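Local coordinates for protein N-acyl homoserine lactonase (PDB 4J5H) that hydrolyses the lactone ring of short- and long-chain N-acyl homoserine lactones with the help of two zinc ions, as a quorum-quenching enzyme of the metallo-beta-lactamase superfamily, at residues A[198-203]-A[235-240]; A[36-41]-A[239-244]; A[175-180]-A[192-197]. The protein carries 1 engineered substitution. All blocks are in the same frame, centred on the assembly; numbering follows the deposited sequence. Where two conformers were deposited one is given.

Contact 1 of 3, residues A[198-203]-A[235-240]; sequences YTKENF and IFFGHD. With ZN (zinc ion), chain B; 1K4 (N-decanoyl-L-homoserine), chain D.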
# COMPACT_ATOMS: atom_id res chain seq x y z
N TYR A 198 5.79 -7.75 -3.36
CA TYR A 198 5.09 -7.27 -4.54
C TYR A 198 4.27 -8.38 -5.18
O TYR A 198 3.14 -8.15 -5.59
CB TYR A 198 6.06 -6.74 -5.59
CG TYR A 198 6.72 -5.40 -5.36
CD1 TYR A 198 6.33 -4.54 -4.34
CD2 TYR A 198 7.71 -4.98 -6.23
CE1 TYR A 198 6.93 -3.30 -4.21
CE2 TYR A 198 8.32 -3.75 -6.12
CZ TYR A 198 7.93 -2.90 -5.11
OH TYR A 198 8.52 -1.66 -4.99
N THR A 199 4.82 -9.58 -5.21
CA THR A 199 4.20 -10.72 -5.88
C THR A 199 4.18 -11.97 -5.03
O THR A 199 4.95 -12.11 -4.07
CB THR A 199 4.95 -11.09 -7.18
OG1 THR A 199 6.23 -11.65 -6.84
CG2 THR A 199 5.12 -9.88 -8.08
N LYS A 200 3.33 -12.91 -5.45
CA LYS A 200 3.30 -14.22 -4.82
C LYS A 200 4.69 -14.86 -4.74
O LYS A 200 5.03 -15.47 -3.72
CB LYS A 200 2.35 -15.15 -5.56
CG LYS A 200 2.20 -16.51 -4.90
CD LYS A 200 1.07 -17.32 -5.54
CE LYS A 200 1.03 -18.73 -4.99
NZ LYS A 200 0.26 -19.66 -5.87
N GLU A 201 5.48 -14.76 -5.80
CA GLU A 201 6.80 -15.39 -5.77
C GLU A 201 7.78 -14.69 -4.80
O GLU A 201 8.70 -15.34 -4.26
CB GLU A 201 7.39 -15.57 -7.17
CG GLU A 201 8.02 -14.37 -7.81
CD GLU A 201 8.66 -14.69 -9.16
OE1 GLU A 201 9.01 -13.75 -9.88
OE2 GLU A 201 8.82 -15.89 -9.49
N ASN A 202 7.62 -13.38 -4.58
CA ASN A 202 8.45 -12.70 -3.57
C ASN A 202 8.20 -13.33 -2.22
O ASN A 202 9.11 -13.43 -1.38
CB ASN A 202 8.14 -11.19 -3.49
CG ASN A 202 8.41 -10.43 -4.78
OD1 ASN A 202 7.68 -9.49 -5.11
ND2 ASN A 202 9.49 -10.78 -5.46
N PHE A 203 6.95 -13.72 -1.98
CA PHE A 203 6.54 -14.23 -0.67
C PHE A 203 6.85 -15.71 -0.53
O PHE A 203 7.65 -16.12 0.33
CB PHE A 203 5.05 -13.97 -0.46
CG PHE A 203 4.57 -14.26 0.92
CD1 PHE A 203 4.76 -13.34 1.93
CD2 PHE A 203 3.91 -15.45 1.20
CE1 PHE A 203 4.33 -13.60 3.20
CE2 PHE A 203 3.48 -15.72 2.49
CZ PHE A 203 3.67 -14.79 3.49
N ILE A 235 -4.28 -14.52 1.21
CA ILE A 235 -3.15 -13.59 1.15
C ILE A 235 -3.16 -12.83 -0.17
O ILE A 235 -3.27 -13.44 -1.24
CB ILE A 235 -1.78 -14.29 1.28
CG1 ILE A 235 -1.73 -15.24 2.47
CG2 ILE A 235 -0.67 -13.26 1.36
CD1 ILE A 235 -0.52 -16.16 2.43
N PHE A 236 -3.04 -11.51 -0.08
CA PHE A 236 -2.98 -10.64 -1.23
C PHE A 236 -1.74 -9.82 -1.23
O PHE A 236 -1.40 -9.22 -0.21
CB PHE A 236 -4.21 -9.74 -1.29
CG PHE A 236 -5.48 -10.51 -1.44
CD1 PHE A 236 -6.15 -11.00 -0.32
CD2 PHE A 236 -5.98 -10.79 -2.70
CE1 PHE A 236 -7.33 -11.71 -0.46
CE2 PHE A 236 -7.15 -11.52 -2.84
CZ PHE A 236 -7.81 -11.96 -1.72
N PHE A 237 -1.08 -9.77 -2.39
CA PHE A 237 0.21 -9.14 -2.52
C PHE A 237 0.11 -7.73 -3.07
O PHE A 237 -0.94 -7.30 -3.54
CB PHE A 237 1.10 -10.04 -3.37
CG PHE A 237 1.13 -11.44 -2.84
CD1 PHE A 237 1.85 -11.73 -1.69
CD2 PHE A 237 0.42 -12.48 -3.48
CE1 PHE A 237 1.86 -13.01 -1.16
CE2 PHE A 237 0.42 -13.76 -2.95
CZ PHE A 237 1.14 -14.03 -1.79
N GLY A 238 1.21 -7.01 -3.04
CA GLY A 238 1.17 -5.55 -3.29
C GLY A 238 0.97 -5.07 -4.71
O GLY A 238 0.22 -4.10 -4.96
N HIS A 239 1.64 -5.73 -5.65
CA HIS A 239 1.61 -5.32 -7.08
C HIS A 239 1.77 -6.56 -7.95
O HIS A 239 2.84 -6.77 -8.57
CB HIS A 239 2.73 -4.33 -7.41
CG HIS A 239 2.71 -3.07 -6.58
ND1 HIS A 239 1.81 -2.06 -6.79
CD2 HIS A 239 3.50 -2.67 -5.55
CE1 HIS A 239 2.05 -1.07 -5.94
NE2 HIS A 239 3.06 -1.42 -5.16
N ASP A 240 0.75 -7.40 -7.94
CA ASP A 240 0.85 -8.75 -8.57
C ASP A 240 -0.13 -8.83 -9.73
O ASP A 240 -1.37 -8.92 -9.53
CB ASP A 240 0.58 -9.85 -7.54
CG ASP A 240 0.94 -11.24 -8.06
OD1 ASP A 240 0.76 -11.49 -9.27
OD2 ASP A 240 1.40 -12.09 -7.29
ZN ZN B . 3.93 -0.38 -3.66
O 1K4 D . 6.89 1.02 -3.42
C 1K4 D . 6.24 1.15 -4.46
OXT 1K4 D . 5.02 0.77 -4.50
CA 1K4 D . 6.93 1.78 -5.66
CB 1K4 D . 6.67 0.81 -6.83
CAG 1K4 D . 6.94 1.41 -8.19
OAD 1K4 D . 6.19 2.62 -8.32
N 1K4 D . 8.39 1.87 -5.49
CAQ 1K4 D . 8.91 2.89 -4.81
OAB 1K4 D . 8.24 3.84 -4.35
CAN 1K4 D . 10.39 2.88 -4.62
CAM 1K4 D . 11.00 4.28 -4.59
CAL 1K4 D . 10.83 4.94 -5.95
CAK 1K4 D . 11.58 6.26 -6.05
CAJ 1K4 D . 10.66 7.46 -6.18
CAI 1K4 D . 11.49 8.69 -6.53
CAH 1K4 D . 11.10 9.88 -5.66
CAF 1K4 D . 11.48 11.24 -6.26
CAA 1K4 D . 12.87 11.29 -6.84
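Tyr198 to Phe203 runs from a loop into a short helix beside the strand and loop Ile235 to Asp240, the backbones coming closest at the CA atoms of Tyr198 and Gly238, 4.5 Å apart. His239 N donates to Tyr198 O at 2.8 Å. The next residue, Asp240, accepts the backbone N of Lys200 on OD2 at 2.8 Å, the N coming almost in line with the C-O bond; the carboxylate swings under the helix start because its CG lies anti to the backbone N (chi1 -169°). The Phe237 ring packs beneath the same turn: Lys200 CA sits over one face, a CH-pi contact 3.6 Å from the ring centroid, while Phe203 CB meets Phe237 CE1 at 3.4 Å. Phe203 CE2 also reaches Ile235 CD1. Nearer the metal, the edge of the His239 imidazole is directed at the face of Tyr198 in an offset edge-to-face pair, planes 83° apart. Thr199 and Asn202 form a capping box. His239 ND1 is bonded to Pro38 O and NE2 binds, at 2.0 Å, the zinc that also holds a carboxylate oxygen of N-decanoyl-L-homoserine; a capped helix start and a loop thus frame one histidine of the metallo-beta-lactamase dizinc site.

Contact 2 of 3, residues A[36-41]-A[239-244]; sequences NLPVWC and HDIEQE. With ZN (zinc ion), chain B; 1K4 (N-decanoyl-L-homoserine), chain D.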
# COMPACT_ATOMS: atom_id res chain seq x y z
N ASN A 36 3.30 -3.19 -16.43
CA ASN A 36 2.21 -2.28 -16.06
C ASN A 36 1.46 -2.84 -14.85
O ASN A 36 0.60 -3.69 -14.96
CB ASN A 36 1.28 -2.03 -17.26
CG ASN A 36 0.28 -0.92 -16.99
OD1 ASN A 36 -0.05 -0.67 -15.83
ND2 ASN A 36 -0.22 -0.25 -18.03
N LEU A 37 1.83 -2.34 -13.66
CA LEU A 37 1.41 -2.94 -12.39
C LEU A 37 0.26 -2.17 -11.80
O LEU A 37 0.17 -0.95 -12.00
CB LEU A 37 2.54 -2.87 -11.38
CG LEU A 37 3.80 -3.63 -11.72
CD1 LEU A 37 4.80 -3.41 -10.60
CD2 LEU A 37 3.49 -5.08 -11.95
N PRO A 38 -0.62 -2.86 -11.04
CA PRO A 38 -1.73 -2.17 -10.40
C PRO A 38 -1.24 -1.40 -9.18
O PRO A 38 -0.35 -1.86 -8.47
CB PRO A 38 -2.64 -3.31 -9.97
CG PRO A 38 -1.70 -4.45 -9.70
CD PRO A 38 -0.63 -4.31 -10.75
N VAL A 39 -1.86 -0.25 -8.93
CA VAL A 39 -1.77 0.49 -7.68
C VAL A 39 -3.13 0.32 -7.01
O VAL A 39 -4.18 0.50 -7.64
CB VAL A 39 -1.50 1.97 -7.94
CG1 VAL A 39 -1.54 2.82 -6.66
CG2 VAL A 39 -0.15 2.14 -8.63
N TRP A 40 -3.11 -0.05 -5.72
CA TRP A 40 -4.30 -0.39 -4.96
C TRP A 40 -4.47 0.58 -3.78
O TRP A 40 -3.50 1.00 -3.14
CB TRP A 40 -4.19 -1.79 -4.34
CG TRP A 40 -4.14 -2.90 -5.31
CD1 TRP A 40 -3.05 -3.64 -5.63
CD2 TRP A 40 -5.23 -3.44 -6.05
NE1 TRP A 40 -3.38 -4.60 -6.53
CE2 TRP A 40 -4.72 -4.51 -6.82
CE3 TRP A 40 -6.59 -3.14 -6.12
CZ2 TRP A 40 -5.52 -5.28 -7.67
CZ3 TRP A 40 -7.39 -3.90 -6.97
CH2 TRP A 40 -6.86 -4.95 -7.73
N CYS A 41 -5.72 0.88 -3.48
CA CYS A 41 -6.09 1.22 -2.15
C CYS A 41 -7.16 0.24 -1.68
O CYS A 41 -7.76 -0.48 -2.49
CB CYS A 41 -6.54 2.64 -1.98
SG CYS A 41 -8.04 3.13 -2.87
N HIS A 239 1.64 -5.73 -5.65
CA HIS A 239 1.61 -5.32 -7.08
C HIS A 239 1.77 -6.56 -7.95
O HIS A 239 2.84 -6.77 -8.57
CB HIS A 239 2.73 -4.33 -7.41
CG HIS A 239 2.71 -3.07 -6.58
ND1 HIS A 239 1.81 -2.06 -6.79
CD2 HIS A 239 3.50 -2.67 -5.55
CE1 HIS A 239 2.05 -1.07 -5.94
NE2 HIS A 239 3.06 -1.42 -5.16
N ASP A 240 0.75 -7.40 -7.94
CA ASP A 240 0.85 -8.75 -8.57
C ASP A 240 -0.13 -8.83 -9.73
O ASP A 240 -1.37 -8.92 -9.53
CB ASP A 240 0.58 -9.85 -7.54
CG ASP A 240 0.94 -11.24 -8.06
OD1 ASP A 240 0.76 -11.49 -9.27
OD2 ASP A 240 1.40 -12.09 -7.29
N ILE A 241 0.42 -8.78 -10.95
CA ILE A 241 -0.37 -8.76 -12.19
C ILE A 241 -1.15 -10.06 -12.34
O ILE A 241 -2.29 -10.07 -12.82
CB ILE A 241 0.52 -8.53 -13.43
CG1 ILE A 241 0.97 -7.06 -13.50
CG2 ILE A 241 -0.23 -8.85 -14.72
CD1 ILE A 241 1.96 -6.77 -14.64
N GLU A 242 -0.56 -11.17 -11.91
CA GLU A 242 -1.21 -12.46 -12.04
C GLU A 242 -2.38 -12.55 -11.07
O GLU A 242 -3.51 -12.86 -11.44
CB GLU A 242 -0.22 -13.60 -11.82
CG GLU A 242 0.96 -13.61 -12.79
CD GLU A 242 0.58 -13.87 -14.24
OE1 GLU A 242 1.42 -13.59 -15.12
OE2 GLU A 242 -0.55 -14.35 -14.51
N GLN A 243 -2.14 -12.20 -9.80
CA GLN A 243 -3.21 -12.24 -8.82
C GLN A 243 -4.36 -11.27 -9.15
O GLN A 243 -5.55 -11.53 -8.86
CB GLN A 243 -2.64 -11.97 -7.42
CG GLN A 243 -3.62 -12.27 -6.33
CD GLN A 243 -3.03 -12.13 -4.96
OE1 GLN A 243 -2.54 -11.07 -4.60
NE2 GLN A 243 -3.07 -13.21 -4.20
N GLU A 244 -4.01 -10.12 -9.72
CA GLU A 244 -5.01 -9.13 -10.08
C GLU A 244 -6.08 -9.73 -11.00
O GLU A 244 -7.23 -9.32 -10.95
CB GLU A 244 -4.32 -7.93 -10.74
CG GLU A 244 -5.25 -6.87 -11.28
CD GLU A 244 -4.54 -5.78 -12.06
OE1 GLU A 244 -5.17 -4.70 -12.16
OE2 GLU A 244 -3.41 -5.99 -12.56
ZN ZN B . 3.93 -0.38 -3.66
O 1K4 D . 6.89 1.02 -3.42
C 1K4 D . 6.24 1.15 -4.46
OXT 1K4 D . 5.02 0.77 -4.50
CA 1K4 D . 6.93 1.78 -5.66
CB 1K4 D . 6.67 0.81 -6.83
CAG 1K4 D . 6.94 1.41 -8.19
OAD 1K4 D . 6.19 2.62 -8.32
N 1K4 D . 8.39 1.87 -5.49
CAQ 1K4 D . 8.91 2.89 -4.81
OAB 1K4 D . 8.24 3.84 -4.35
CAN 1K4 D . 10.39 2.88 -4.62
CAM 1K4 D . 11.00 4.28 -4.59
CAL 1K4 D . 10.83 4.94 -5.95
CAK 1K4 D . 11.58 6.26 -6.05
CAJ 1K4 D . 10.66 7.46 -6.18
CAI 1K4 D . 11.49 8.69 -6.53
CAH 1K4 D . 11.10 9.88 -5.66
CAF 1K4 D . 11.48 11.24 -6.26
CAA 1K4 D . 12.87 11.29 -6.84
O HOH W 1 -1.60 -7.00 -6.60
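His239 and Pro38 make the tight centre of this contact, through a hydrogen bond of 2.7 Å from His239 ND1 to Pro38 O. It is nearly straight (168° at the hydrogen), and the oxygen lies within a few degrees of the imidazole plane. With NE2 on the zinc and ND1 on this carbonyl, both ring nitrogens are engaged, which fixes the rotation of the ring; the carbonyl is a second-shell group that probably makes the imidazole a stronger donor to the metal. Leu37 closes in beside it, CD1 lying 3.9 Å from His239 CB while the other methyl, CD2, meets Ile241 CD1 at 3.5 Å. The Glu244 carboxylate lies along the Pro38 ring, OE1 3.6 Å from Pro38 CB and OE2 near CG and CD, the two side chains running antiparallel. The glutamate chain is extended, its CG anti to the backbone N (chi1 174°), and OE1 forms a salt bridge with Arg17.

Packing is looser around Trp40. Its CZ2 stands 4.0 Å from Glu244 CG, and Trp40 NE1 reaches the second segment through a water, 3.0 Å away, that also accepts from Asp240 N. At the more open side, Ile241 CD1 rests against Asn36 O.

Asp240 OD1 caps the weakly bonded helix 241-244 by accepting from Gln243 N, while OD2 is taken by Lys200 N. That helix lies against strand 34-46, which pairs with strand 9-21 on one side (Leu37 with Cys18, Val39 with Ala15) and has strand 49-53 on its other side; Asp112 of helix 111-114 touches both Val39 and His239.

Contact 3 of 3, residues A[175-180]-A[192-197]; sequences PGHQSL and LTIDAS. With ZN (zinc ion), chain C; ZN (zinc ion), chain B; 1K4 (N-decanoyl-L-homoserine), chain D.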
# COMPACT_ATOMS: atom_id res chain seq x y z
N PRO A 175 11.67 1.59 5.54
CA PRO A 175 12.14 1.47 6.92
C PRO A 175 11.05 1.22 7.95
O PRO A 175 11.31 0.63 8.97
CB PRO A 175 12.87 2.79 7.16
CG PRO A 175 13.38 3.16 5.80
CD PRO A 175 12.24 2.78 4.87
N GLY A 176 9.81 1.62 7.65
CA GLY A 176 8.71 1.39 8.54
C GLY A 176 7.47 0.81 7.90
O GLY A 176 6.33 1.17 8.27
N HIS A 177 7.67 -0.06 6.93
CA HIS A 177 6.57 -0.66 6.23
C HIS A 177 5.71 -1.48 7.20
O HIS A 177 6.24 -2.17 8.09
CB HIS A 177 7.10 -1.57 5.10
CG HIS A 177 6.02 -2.15 4.27
ND1 HIS A 177 5.31 -3.28 4.62
CD2 HIS A 177 5.45 -1.68 3.13
CE1 HIS A 177 4.37 -3.49 3.72
NE2 HIS A 177 4.43 -2.53 2.81
N GLN A 178 4.40 -1.45 7.00
CA GLN A 178 3.49 -2.29 7.76
C GLN A 178 2.45 -2.92 6.84
O GLN A 178 2.01 -2.32 5.85
CB GLN A 178 2.77 -1.51 8.85
CG GLN A 178 1.96 -0.32 8.39
CD GLN A 178 1.44 0.57 9.54
OE1 GLN A 178 1.53 0.23 10.70
NE2 GLN A 178 0.87 1.72 9.18
N SER A 179 2.09 -4.15 7.19
CA SER A 179 1.11 -4.97 6.49
C SER A 179 -0.17 -5.02 7.33
O SER A 179 -0.17 -4.57 8.47
CB SER A 179 1.67 -6.39 6.25
OG SER A 179 2.89 -6.38 5.53
N LEU A 180 -1.25 -5.59 6.80
CA LEU A 180 -2.51 -5.65 7.49
C LEU A 180 -3.06 -7.06 7.60
O LEU A 180 -3.01 -7.83 6.67
CB LEU A 180 -3.57 -4.80 6.80
CG LEU A 180 -3.30 -3.31 6.84
CD1 LEU A 180 -2.46 -2.88 5.64
CD2 LEU A 180 -4.58 -2.54 6.93
N LEU A 192 -3.08 -8.70 3.95
CA LEU A 192 -2.64 -7.79 2.87
C LEU A 192 -1.20 -7.53 3.13
O LEU A 192 -0.86 -6.82 4.08
CB LEU A 192 -3.46 -6.49 2.89
CG LEU A 192 -4.98 -6.62 2.84
CD1 LEU A 192 -5.59 -5.22 2.89
CD2 LEU A 192 -5.46 -7.36 1.61
N THR A 193 -0.31 -8.13 2.34
CA THR A 193 1.12 -7.94 2.55
C THR A 193 1.56 -6.52 2.26
O THR A 193 2.58 -6.05 2.77
CB THR A 193 2.00 -8.86 1.68
OG1 THR A 193 1.85 -8.56 0.29
CG2 THR A 193 1.63 -10.31 1.93
N ILE A 194 0.80 -5.87 1.40
CA ILE A 194 1.25 -4.64 0.74
C ILE A 194 2.63 -4.90 0.15
O ILE A 194 2.82 -5.94 -0.46
CB ILE A 194 1.12 -3.37 1.61
CG1 ILE A 194 -0.13 -3.43 2.51
CG2 ILE A 194 1.09 -2.12 0.72
CD1 ILE A 194 -1.43 -3.30 1.80
N ASP A 195 3.58 -4.00 0.31
CA ASP A 195 4.87 -4.13 -0.33
C ASP A 195 5.88 -4.94 0.50
O ASP A 195 7.06 -4.96 0.15
CB ASP A 195 5.45 -2.76 -0.69
CG ASP A 195 4.71 -2.07 -1.83
OD1 ASP A 195 3.71 -2.59 -2.31
OD2 ASP A 195 5.14 -0.96 -2.23
N ALA A 196 5.43 -5.65 1.54
CA ALA A 196 6.28 -6.67 2.14
C ALA A 196 6.51 -7.84 1.13
O ALA A 196 7.43 -8.63 1.28
CB ALA A 196 5.70 -7.18 3.44
N SER A 197 5.68 -7.91 0.08
CA SER A 197 5.94 -8.77 -1.11
C SER A 197 5.13 -8.21 -2.29
O SER A 197 3.90 -8.17 -2.23
CB SER A 197 5.51 -10.20 -0.83
OG SER A 197 6.49 -10.89 -0.09
ZN ZN C . 6.86 0.62 -1.56
ZN ZN B . 3.93 -0.38 -3.66
O 1K4 D . 6.89 1.02 -3.42
C 1K4 D . 6.24 1.15 -4.46
OXT 1K4 D . 5.02 0.77 -4.50
CA 1K4 D . 6.93 1.78 -5.66
CB 1K4 D . 6.67 0.81 -6.83
CAG 1K4 D . 6.94 1.41 -8.19
OAD 1K4 D . 6.19 2.62 -8.32
N 1K4 D . 8.39 1.87 -5.49
CAQ 1K4 D . 8.91 2.89 -4.81
OAB 1K4 D . 8.24 3.84 -4.35
CAN 1K4 D . 10.39 2.88 -4.62
CAM 1K4 D . 11.00 4.28 -4.59
CAL 1K4 D . 10.83 4.94 -5.95
CAK 1K4 D . 11.58 6.26 -6.05
CAJ 1K4 D . 10.66 7.46 -6.18
CAI 1K4 D . 11.49 8.69 -6.53
CAH 1K4 D . 11.10 9.88 -5.66
CAF 1K4 D . 11.48 11.24 -6.26
CAA 1K4 D . 12.87 11.29 -6.84
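Leu180 and Leu192 form an antiparallel hydrogen-bonded pair in which each backbone N donates to the other's O: Leu180 N to Leu192 O at 3.0 Å and Leu192 N to Leu180 O at 2.9 Å. The strand segments run at 153° to one another, and two overlapping turns follow, type II' from Thr193 to Ala196 and type I from Ile194 to Ser197.

Side-chain hydrogen bonds add to this backbone pairing. Ser179 OG donates to Thr193 O at 2.8 Å from above the carbonyl plane, and Ala196 N reaches the same oxygen from the opposite face, so two donors hold the carbonyl at the turn. His177 swings its ring over the turn because CG is anti to the backbone N (chi1 -176°); there NE2 accepts a weak bond from Asp195 N. Thr170 OG1, bonded to both His177 ND1 and Ser179 OG, ties these two side chains together.

Apolar contacts are fewer. Leu180 CB lies 4.3 Å from Leu192 CB, Leu180 CD1 leans on Ile194 CG1 at 3.9 Å, and Ala196 CB fits against His177 CE1.

Metal coordination is carried by Asp195, at the turn. Its OD2 bridges the two zinc ions, 2.0 Å from the one also bound by His113 and His239 and 2.4 Å from the one bound by His108, His110 and His173; Asp195 OD1 adds a longer bond of 2.6 Å to the first zinc. Each ion also holds one carboxylate oxygen of the bound N-decanoyl-L-homoserine.

The two segments belong to the hairpin of strands 178-184 and 188-194. Strand 165-169 flanks it beyond Ser179, strand 234-237 pairs with Thr193 through Phe236, and helix 214-231 packs Leu224 against Ser179 and Ala196.

Overall arrangement
All three contacts converge on the dizinc centre and on the N-decanoyl-L-homoserine held there. Contacts 1 and 2, their centres 9 Å apart, share His239 and Asp240, so one loop faces residues 198-203 on one flank and strand 34-46 on another; Gln243 joins them further by bonding to Phe237 N and Ile235 O. Contact 3, about 10 Å from contact 1 between centres, continues into it along the chain: strands 188-194 and 234-237 are neighbours in one sheet, linked by Phe236 O with Thr193 N and Gly238 N with Ser197 O. Contacts 2 and 3, with centres about 15 Å apart, meet at the zinc bound by both His239 and Asp195.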